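Local atomic coordinates of YARHG domain-containing protein (Legionella pneumophila subsp. pneumophila, PDB entry 4G2A), a protein that is of unknown function but, with its YARHG and DUF4424 domains, has been put forward as a putative nutrient-binding protein. Residues A[58-70]-A[119-133]. Residues are numbered along the deposited sequence; the frame is centred on the assembly and turned at random.
Sequences KEVTISMAFPFPI and LYYEDAYFWKTTFPP. With SO4 (sulfate ion), chain B.
M64, modelled as selenomethionine, lies across the indole of W127 where strands 60-68 and 123-131 run antiparallel. Its CB is the bump, seated over the five-membered ring of W127, 3.8 Å from the centroid. The chain then extends past the ring: SE makes an oblique Met-aromatic contact, and M64 CE ends in the plane of the F131 ring at its edge, 3.8 Å from F131 CZ. I62 CG1 also approaches F131 CE1, at 4.0 Å, obliquely to the ring. W127 CG sits between its own backbone N and carbonyl carbon (chi1 65°), which folds the indole over M64 and brings CZ3 against F66 CB. W127 NE1 is buried without a polar partner.

Farther along, the F68 ring wedges between D123 and Y125. F68 CE2 lies 3.3 Å above the plane of the Y125 ring, over its centre, while D123 O lies over the other face of F68; the two ring planes are inclined at 37°. On the opposite face of the strands, A65 CB sits over the F126 ring. Beyond the strand ends, L119 CD1 meets P67 CG at 3.6 Å, and P69 CD makes a CH-pi contact over the Y121 face.

The buried M64, W127, T129 and F131 patch packs on F52 and I139. Hydrogen-bonded pairs from V60–F131 to F66–Y125 alternate with non-hydrogen-bonded ones, as in a twisted antiparallel β-sheet; the A65 face is exposed toward T61–T130.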
ATOM      1  N   LYS A  58      32.034  -0.896  23.689  1.00 47.80           N
ATOM      2  CA  LYS A  58      33.023  -0.113  22.946  1.00 47.06           C
ATOM      3  C   LYS A  58      32.319   0.697  21.842  1.00 47.40           C
ATOM      4  O   LYS A  58      31.217   0.341  21.429  1.00 44.02           O
ATOM      5  CB  LYS A  58      34.163  -1.000  22.369  1.00 50.16           C
ATOM      6  CG  LYS A  58      33.758  -1.995  21.261  1.00 56.08           C
ATOM      7  CD  LYS A  58      34.961  -2.364  20.390  1.00 53.59           C
ATOM      8  CE  LYS A  58      34.749  -3.585  19.527  1.00 58.99           C
ATOM      9  NZ  LYS A  58      35.964  -3.925  18.710  1.00 62.80           N
ATOM     10  N   GLU A  59      32.955   1.787  21.388  1.00 44.71           N
ATOM     11  CA  GLU A  59      32.455   2.652  20.330  1.00 44.04           C
ATOM     12  C   GLU A  59      32.511   1.911  18.972  1.00 49.95           C
ATOM     13  O   GLU A  59      33.525   1.290  18.638  1.00 49.71           O
ATOM     14  CB  GLU A  59      33.273   3.952  20.276  1.00 46.21           C
ATOM     15  CG  GLU A  59      32.624   5.061  19.474  1.00 58.27           C
ATOM     16  CD  GLU A  59      33.491   5.596  18.357  1.00 86.87           C
ATOM     17  OE1 GLU A  59      33.430   5.035  17.238  1.00 86.54           O
ATOM     18  OE2 GLU A  59      34.235   6.574  18.597  1.00 93.33           O
ATOM     19  N   VAL A  60      31.392   1.931  18.221  1.00 46.22           N
ATOM     20  CA  VAL A  60      31.336   1.272  16.925  1.00 44.99           C
ATOM     21  C   VAL A  60      30.789   2.249  15.901  1.00 49.06           C
ATOM     22  O   VAL A  60      29.865   3.010  16.200  1.00 48.78           O
ATOM     23  CB  VAL A  60      30.556  -0.078  16.919  1.00 48.10           C
ATOM     24  CG1 VAL A  60      31.298  -1.169  17.681  1.00 49.15           C
ATOM     25  CG2 VAL A  60      29.151   0.074  17.454  1.00 47.10           C
ATOM     26  N   THR A  61      31.386   2.247  14.708  1.00 46.15           N
ATOM     27  CA  THR A  61      30.972   3.070  13.571  1.00 45.37           C
ATOM     28  C   THR A  61      30.567   2.116  12.466  1.00 47.97           C
ATOM     29  O   THR A  61      31.367   1.273  12.045  1.00 48.27           O
ATOM     30  CB  THR A  61      32.073   4.070  13.148  1.00 59.37           C
ATOM     31  OG1 THR A  61      32.419   4.893  14.267  1.00 65.58           O
ATOM     32  CG2 THR A  61      31.641   4.958  11.983  1.00 56.24           C
ATOM     33  N   ILE A  62      29.304   2.202  12.047  1.00 43.59           N
ATOM     34  CA  ILE A  62      28.766   1.331  11.003  1.00 42.36           C
ATOM     35  C   ILE A  62      28.071   2.164   9.920  1.00 44.99           C
ATOM     36  O   ILE A  62      27.607   3.282  10.157  1.00 45.18           O
ATOM     37  CB  ILE A  62      27.813   0.205  11.549  1.00 44.78           C
ATOM     38  CG1 ILE A  62      26.421   0.733  11.975  1.00 44.27           C
ATOM     39  CG2 ILE A  62      28.454  -0.666  12.639  1.00 45.26           C
ATOM     40  CD1 ILE A  62      25.272  -0.183  11.595  1.00 46.89           C
ATOM     41  N   SER A  63      28.013   1.600   8.732  1.00 39.77           N
ATOM     42  CA  SER A  63      27.318   2.176   7.608  1.00 38.08           C
ATOM     43  C   SER A  63      25.949   1.466   7.504  1.00 39.22           C
ATOM     44  O   SER A  63      25.866   0.231   7.565  1.00 38.84           O
ATOM     45  CB  SER A  63      28.157   2.029   6.338  1.00 42.32           C
ATOM     46  OG  SER A  63      27.633   2.797   5.266  1.00 54.00           O
HETATM   47  N   MSE A  64      24.879   2.250   7.473  1.00 33.89           N
HETATM   48  CA  MSE A  64      23.516   1.747   7.349  1.00 31.48           C
HETATM   49  C   MSE A  64      23.018   2.053   5.974  1.00 34.33           C
HETATM   50  O   MSE A  64      23.401   3.077   5.408  1.00 33.58           O
HETATM   51  CB  MSE A  64      22.594   2.395   8.374  1.00 33.25           C
HETATM   52  CG  MSE A  64      22.713   1.837   9.751  1.00 40.29           C
HETATM   53 SE   MSE A  64      21.154   2.372  10.780  0.75 46.86          SE
HETATM   54  CE  MSE A  64      21.847   1.870  12.536  1.00 43.68           C
ATOM     55  N   ALA A  65      22.127   1.201   5.444  1.00 30.64           N
ATOM     56  CA  ALA A  65      21.567   1.402   4.116  1.00 28.77           C
ATOM     57  C   ALA A  65      20.069   1.219   4.097  1.00 31.76           C
ATOM     58  O   ALA A  65      19.546   0.320   4.774  1.00 30.21           O
ATOM     59  CB  ALA A  65      22.207   0.439   3.134  1.00 29.21           C
ATOM     60  N   PHE A  66      19.377   2.079   3.307  1.00 28.19           N
ATOM     61  CA  PHE A  66      17.942   1.981   3.033  1.00 26.58           C
ATOM     62  C   PHE A  66      17.797   1.455   1.599  1.00 28.45           C
ATOM     63  O   PHE A  66      18.013   2.235   0.683  1.00 26.21           O
ATOM     64  CB  PHE A  66      17.187   3.316   3.226  1.00 27.71           C
ATOM     65  CG  PHE A  66      15.776   3.317   2.647  1.00 27.76           C
ATOM     66  CD1 PHE A  66      14.712   2.770   3.357  1.00 28.77           C
ATOM     67  CD2 PHE A  66      15.514   3.881   1.404  1.00 28.26           C
ATOM     68  CE1 PHE A  66      13.409   2.807   2.841  1.00 27.35           C
ATOM     69  CE2 PHE A  66      14.211   3.904   0.885  1.00 29.06           C
ATOM     70  CZ  PHE A  66      13.169   3.375   1.615  1.00 25.66           C
ATOM     71  N   PRO A  67      17.473   0.148   1.382  1.00 26.02           N
ATOM     72  CA  PRO A  67      17.328  -0.363   0.008  1.00 25.53           C
ATOM     73  C   PRO A  67      16.002   0.026  -0.610  1.00 28.92           C
ATOM     74  O   PRO A  67      15.011   0.198   0.097  1.00 30.15           O
ATOM     75  CB  PRO A  67      17.423  -1.881   0.171  1.00 27.98           C
ATOM     76  CG  PRO A  67      17.514  -2.144   1.627  1.00 33.15           C
ATOM     77  CD  PRO A  67      17.170  -0.904   2.365  1.00 28.56           C
ATOM     78  N   PHE A  68      15.956   0.142  -1.928  1.00 24.89           N
ATOM     79  CA  PHE A  68      14.703   0.543  -2.573  1.00 23.32           C
ATOM     80  C   PHE A  68      14.568  -0.015  -4.002  1.00 25.21           C
ATOM     81  O   PHE A  68      15.576  -0.230  -4.686  1.00 22.39           O
ATOM     82  CB  PHE A  68      14.592   2.094  -2.596  1.00 24.05           C
ATOM     83  CG  PHE A  68      15.802   2.809  -3.146  1.00 23.99           C
ATOM     84  CD1 PHE A  68      16.004   2.922  -4.522  1.00 26.72           C
ATOM     85  CD2 PHE A  68      16.726   3.390  -2.299  1.00 24.11           C
ATOM     86  CE1 PHE A  68      17.119   3.593  -5.030  1.00 26.62           C
ATOM     87  CE2 PHE A  68      17.843   4.065  -2.810  1.00 27.22           C
ATOM     88  CZ  PHE A  68      18.040   4.151  -4.168  1.00 25.23           C
ATOM     89  N   PRO A  69      13.318  -0.207  -4.489  1.00 22.58           N
ATOM     90  CA  PRO A  69      13.146  -0.590  -5.908  1.00 22.42           C
ATOM     91  C   PRO A  69      13.352   0.629  -6.813  1.00 27.26           C
ATOM     92  O   PRO A  69      13.262   1.771  -6.366  1.00 26.48           O
ATOM     93  CB  PRO A  69      11.694  -1.104  -5.961  1.00 23.31           C
ATOM     94  CG  PRO A  69      10.985  -0.411  -4.835  1.00 25.30           C
ATOM     95  CD  PRO A  69      12.014   0.006  -3.817  1.00 21.92           C
ATOM     96  N   ILE A  70      13.645   0.397  -8.085  1.00 27.56           N
ATOM     97  CA  ILE A  70      13.853   1.495  -9.039  1.00 27.19           C
ATOM     98  C   ILE A  70      12.988   1.311 -10.271  1.00 32.41           C
ATOM     99  O   ILE A  70      12.450   0.216 -10.495  1.00 33.97           O
ATOM    100  CB  ILE A  70      15.332   1.639  -9.456  1.00 30.14           C
ATOM    101  CG1 ILE A  70      15.850   0.384 -10.199  1.00 31.35           C
ATOM    102  CG2 ILE A  70      16.221   2.085  -8.305  1.00 28.98           C
ATOM    103  CD1 ILE A  70      16.926   0.687 -11.287  1.00 36.11           C
ATOM    104  N   LEU A 119      16.447  -9.630   1.107  1.00 30.92           N
ATOM    105  CA  LEU A 119      16.901  -8.427   0.411  1.00 29.32           C
ATOM    106  C   LEU A 119      16.988  -8.726  -1.090  1.00 33.19           C
ATOM    107  O   LEU A 119      17.803  -9.555  -1.501  1.00 33.48           O
ATOM    108  CB  LEU A 119      18.246  -7.922   0.980  1.00 29.30           C
ATOM    109  CG  LEU A 119      18.869  -6.715   0.283  1.00 32.33           C
ATOM    110  CD1 LEU A 119      17.973  -5.499   0.388  1.00 31.02           C
ATOM    111  CD2 LEU A 119      20.242  -6.423   0.820  1.00 31.05           C
ATOM    112  N   TYR A 120      16.120  -8.078  -1.899  1.00 29.05           N
ATOM    113  CA  TYR A 120      16.062  -8.279  -3.349  1.00 28.47           C
ATOM    114  C   TYR A 120      16.523  -7.060  -4.159  1.00 33.95           C
ATOM    115  O   TYR A 120      16.534  -7.119  -5.389  1.00 34.55           O
ATOM    116  CB  TYR A 120      14.629  -8.649  -3.764  1.00 28.05           C
ATOM    117  CG  TYR A 120      14.247 -10.049  -3.347  1.00 29.37           C
ATOM    118  CD1 TYR A 120      14.568 -11.146  -4.140  1.00 31.12           C
ATOM    119  CD2 TYR A 120      13.593 -10.284  -2.144  1.00 30.51           C
ATOM    120  CE1 TYR A 120      14.259 -12.444  -3.736  1.00 32.05           C
ATOM    121  CE2 TYR A 120      13.259 -11.573  -1.743  1.00 32.20           C
ATOM    122  CZ  TYR A 120      13.589 -12.650  -2.545  1.00 36.90           C
ATOM    123  OH  TYR A 120      13.254 -13.910  -2.146  1.00 38.12           O
ATOM    124  N   TYR A 121      16.883  -5.967  -3.495  1.00 31.05           N
ATOM    125  CA  TYR A 121      17.266  -4.726  -4.185  1.00 30.51           C
ATOM    126  C   TYR A 121      18.757  -4.539  -4.287  1.00 34.97           C
ATOM    127  O   TYR A 121      19.498  -4.977  -3.411  1.00 34.56           O
ATOM    128  CB  TYR A 121      16.628  -3.511  -3.496  1.00 29.12           C
ATOM    129  CG  TYR A 121      15.129  -3.620  -3.427  1.00 27.72           C
ATOM    130  CD1 TYR A 121      14.388  -4.007  -4.540  1.00 29.02           C
ATOM    131  CD2 TYR A 121      14.447  -3.378  -2.240  1.00 28.41           C
ATOM    132  CE1 TYR A 121      13.009  -4.142  -4.478  1.00 28.75           C
ATOM    133  CE2 TYR A 121      13.063  -3.513  -2.164  1.00 28.99           C
ATOM    134  CZ  TYR A 121      12.351  -3.880  -3.294  1.00 38.08           C
ATOM    135  OH  TYR A 121      10.996  -3.996  -3.262  1.00 43.86           O
ATOM    136  N   GLU A 122      19.186  -3.863  -5.367  1.00 32.67           N
ATOM    137  CA  GLU A 122      20.597  -3.582  -5.671  1.00 33.10           C
ATOM    138  C   GLU A 122      20.974  -2.128  -5.363  1.00 35.89           C
ATOM    139  O   GLU A 122      22.166  -1.806  -5.312  1.00 36.63           O
ATOM    140  CB  GLU A 122      20.912  -3.893  -7.141  1.00 34.81           C
ATOM    141  CG  GLU A 122      21.018  -5.379  -7.452  1.00 51.80           C
ATOM    142  CD  GLU A 122      19.744  -6.108  -7.857  1.00 83.18           C
ATOM    143  OE1 GLU A 122      18.695  -5.445  -8.044  1.00 79.59           O
ATOM    144  OE2 GLU A 122      19.806  -7.350  -8.017  1.00 78.73           O
ATOM    145  N   ASP A 123      19.970  -1.255  -5.170  1.00 30.06           N
ATOM    146  CA  ASP A 123      20.168   0.169  -4.898  1.00 29.70           C
ATOM    147  C   ASP A 123      19.747   0.523  -3.492  1.00 30.22           C
ATOM    148  O   ASP A 123      18.767  -0.011  -3.001  1.00 28.11           O
ATOM    149  CB  ASP A 123      19.383   1.017  -5.911  1.00 32.13           C
ATOM    150  CG  ASP A 123      19.638   0.626  -7.354  1.00 43.16           C
ATOM    151  OD1 ASP A 123      20.641   1.096  -7.926  1.00 46.28           O
ATOM    152  OD2 ASP A 123      18.848  -0.169  -7.899  1.00 49.88           O
ATOM    153  N   ALA A 124      20.507   1.412  -2.829  1.00 27.60           N
ATOM    154  CA  ALA A 124      20.232   1.852  -1.454  1.00 25.42           C
ATOM    155  C   ALA A 124      20.790   3.249  -1.200  1.00 28.84           C
ATOM    156  O   ALA A 124      21.648   3.704  -1.950  1.00 29.45           O
ATOM    157  CB  ALA A 124      20.841   0.869  -0.455  1.00 25.91           C
ATOM    158  N   TYR A 125      20.271   3.935  -0.160  1.00 25.28           N
ATOM    159  CA  TYR A 125      20.773   5.209   0.377  1.00 25.17           C
ATOM    160  C   TYR A 125      21.597   4.856   1.594  1.00 30.26           C
ATOM    161  O   TYR A 125      21.135   4.075   2.418  1.00 28.54           O
ATOM    162  CB  TYR A 125      19.648   6.196   0.729  1.00 25.07           C
ATOM    163  CG  TYR A 125      18.833   6.657  -0.458  1.00 25.99           C
ATOM    164  CD1 TYR A 125      19.447   7.183  -1.594  1.00 28.32           C
ATOM    165  CD2 TYR A 125      17.443   6.613  -0.432  1.00 25.98           C
ATOM    166  CE1 TYR A 125      18.697   7.610  -2.690  1.00 28.45           C
ATOM    167  CE2 TYR A 125      16.684   7.038  -1.524  1.00 26.01           C
ATOM    168  CZ  TYR A 125      17.315   7.542  -2.647  1.00 31.93           C
ATOM    169  OH  TYR A 125      16.569   7.921  -3.737  1.00 35.61           O
ATOM    170  N   PHE A 126      22.828   5.360   1.681  1.00 29.75           N
ATOM    171  CA  PHE A 126      23.761   5.025   2.769  1.00 29.97           C
ATOM    172  C   PHE A 126      24.045   6.209   3.682  1.00 37.02           C
ATOM    173  O   PHE A 126      24.078   7.356   3.234  1.00 37.98           O
ATOM    174  CB  PHE A 126      25.097   4.514   2.188  1.00 31.43           C
ATOM    175  CG  PHE A 126      25.032   3.210   1.421  1.00 32.45           C
ATOM    176  CD1 PHE A 126      24.653   3.188   0.080  1.00 34.87           C
ATOM    177  CD2 PHE A 126      25.419   2.014   2.017  1.00 35.15           C
ATOM    178  CE1 PHE A 126      24.585   1.985  -0.628  1.00 35.35           C
ATOM    179  CE2 PHE A 126      25.383   0.811   1.298  1.00 38.18           C
ATOM    180  CZ  PHE A 126      24.968   0.806  -0.022  1.00 35.66           C
ATOM    181  N   TRP A 127      24.298   5.921   4.963  1.00 34.44           N
ATOM    182  CA  TRP A 127      24.656   6.919   5.969  1.00 34.54           C
ATOM    183  C   TRP A 127      25.493   6.255   7.083  1.00 41.05           C
ATOM    184  O   TRP A 127      25.384   5.045   7.309  1.00 39.13           O
ATOM    185  CB  TRP A 127      23.396   7.625   6.535  1.00 31.79           C
ATOM    186  CG  TRP A 127      22.464   6.734   7.312  1.00 31.18           C
ATOM    187  CD1 TRP A 127      22.445   6.553   8.664  1.00 34.28           C
ATOM    188  CD2 TRP A 127      21.370   5.968   6.792  1.00 29.57           C
ATOM    189  NE1 TRP A 127      21.463   5.656   9.008  1.00 32.68           N
ATOM    190  CE2 TRP A 127      20.765   5.305   7.885  1.00 33.08           C
ATOM    191  CE3 TRP A 127      20.848   5.760   5.502  1.00 29.86           C
ATOM    192  CZ2 TRP A 127      19.674   4.436   7.727  1.00 31.38           C
ATOM    193  CZ3 TRP A 127      19.777   4.894   5.350  1.00 30.36           C
ATOM    194  CH2 TRP A 127      19.202   4.244   6.457  1.00 30.74           C
ATOM    195  N   LYS A 128      26.329   7.047   7.769  1.00 41.15           N
ATOM    196  CA  LYS A 128      27.149   6.537   8.870  1.00 42.03           C
ATOM    197  C   LYS A 128      26.416   6.716  10.174  1.00 45.87           C
ATOM    198  O   LYS A 128      25.629   7.655  10.321  1.00 44.31           O
ATOM    199  CB  LYS A 128      28.528   7.228   8.941  1.00 45.81           C
ATOM    200  CG  LYS A 128      29.417   7.012   7.717  1.00 62.50           C
ATOM    201  CD  LYS A 128      30.094   5.628   7.658  1.00 69.00           C
ATOM    202  CE  LYS A 128      30.617   5.309   6.274  1.00 70.95           C
ATOM    203  NZ  LYS A 128      31.594   6.327   5.781  1.00 77.86           N
ATOM    204  N   THR A 129      26.639   5.783  11.110  1.00 43.77           N
ATOM    205  CA  THR A 129      26.056   5.816  12.456  1.00 43.37           C
ATOM    206  C   THR A 129      27.151   5.403  13.451  1.00 45.21           C
ATOM    207  O   THR A 129      27.719   4.317  13.329  1.00 44.09           O
ATOM    208  CB  THR A 129      24.791   4.941  12.580  1.00 52.32           C
ATOM    209  OG1 THR A 129      25.165   3.569  12.544  1.00 60.43           O
ATOM    210  CG2 THR A 129      23.761   5.208  11.504  1.00 45.21           C
ATOM    211  N   THR A 130      27.463   6.288  14.402  1.00 41.55           N
ATOM    212  CA  THR A 130      28.447   6.018  15.441  1.00 42.02           C
ATOM    213  C   THR A 130      27.691   5.719  16.726  1.00 45.04           C
ATOM    214  O   THR A 130      26.796   6.467  17.133  1.00 45.28           O
ATOM    215  CB  THR A 130      29.482   7.162  15.590  1.00 48.30           C
ATOM    216  OG1 THR A 130      30.145   7.350  14.333  1.00 51.45           O
ATOM    217  CG2 THR A 130      30.544   6.855  16.639  1.00 46.08           C
ATOM    218  N   PHE A 131      28.037   4.600  17.338  1.00 39.82           N
ATOM    219  CA  PHE A 131      27.456   4.202  18.594  1.00 39.27           C
ATOM    220  C   PHE A 131      28.511   4.220  19.691  1.00 44.51           C
ATOM    221  O   PHE A 131      29.404   3.359  19.667  1.00 44.09           O
ATOM    222  CB  PHE A 131      26.845   2.793  18.528  1.00 40.63           C
ATOM    223  CG  PHE A 131      25.682   2.520  17.610  1.00 41.39           C
ATOM    224  CD1 PHE A 131      25.864   2.447  16.234  1.00 43.14           C
ATOM    225  CD2 PHE A 131      24.436   2.174  18.129  1.00 42.83           C
ATOM    226  CE1 PHE A 131      24.801   2.134  15.390  1.00 43.15           C
ATOM    227  CE2 PHE A 131      23.382   1.836  17.286  1.00 44.13           C
ATOM    228  CZ  PHE A 131      23.564   1.842  15.921  1.00 42.06           C
ATOM    229  N   PRO A 132      28.375   5.129  20.698  1.00 40.84           N
ATOM    230  CA  PRO A 132      29.241   5.068  21.892  1.00 41.81           C
ATOM    231  C   PRO A 132      29.110   3.702  22.623  1.00 43.65           C
ATOM    232  O   PRO A 132      28.185   2.941  22.309  1.00 40.50           O
ATOM    233  CB  PRO A 132      28.685   6.208  22.779  1.00 44.16           C
ATOM    234  CG  PRO A 132      27.952   7.103  21.857  1.00 47.79           C
ATOM    235  CD  PRO A 132      27.354   6.188  20.838  1.00 42.04           C
ATOM    236  N   PRO A 133      29.973   3.360  23.614  1.00 41.55           N
ATOM    237  CA  PRO A 133      29.824   2.052  24.299  1.00 42.15           C
ATOM    238  C   PRO A 133      28.439   1.822  24.924  1.00 46.57           C
ATOM    239  O   PRO A 133      27.933   2.668  25.665  1.00 47.92           O
ATOM    240  CB  PRO A 133      30.912   2.096  25.387  1.00 45.76           C
ATOM    241  CG  PRO A 133      31.936   3.032  24.851  1.00 49.91           C
ATOM    242  CD  PRO A 133      31.153   4.093  24.120  1.00 44.34           C
TER
HETATM  243  S   SO4 B 401      30.557  -0.872   7.824  0.60 75.12           S
HETATM  244  O1  SO4 B 401      30.767  -0.920   6.374  0.60 75.32           O
HETATM  245  O2  SO4 B 401      31.041  -2.102   8.453  0.60 75.06           O
HETATM  246  O3  SO4 B 401      31.279   0.273   8.388  0.60 75.39           O
HETATM  247  O4  SO4 B 401      29.136  -0.733   8.084  0.60 74.60           O
HETATM  248  O   HOH W   1      16.950  -1.785  -6.474  1.00 28.16           O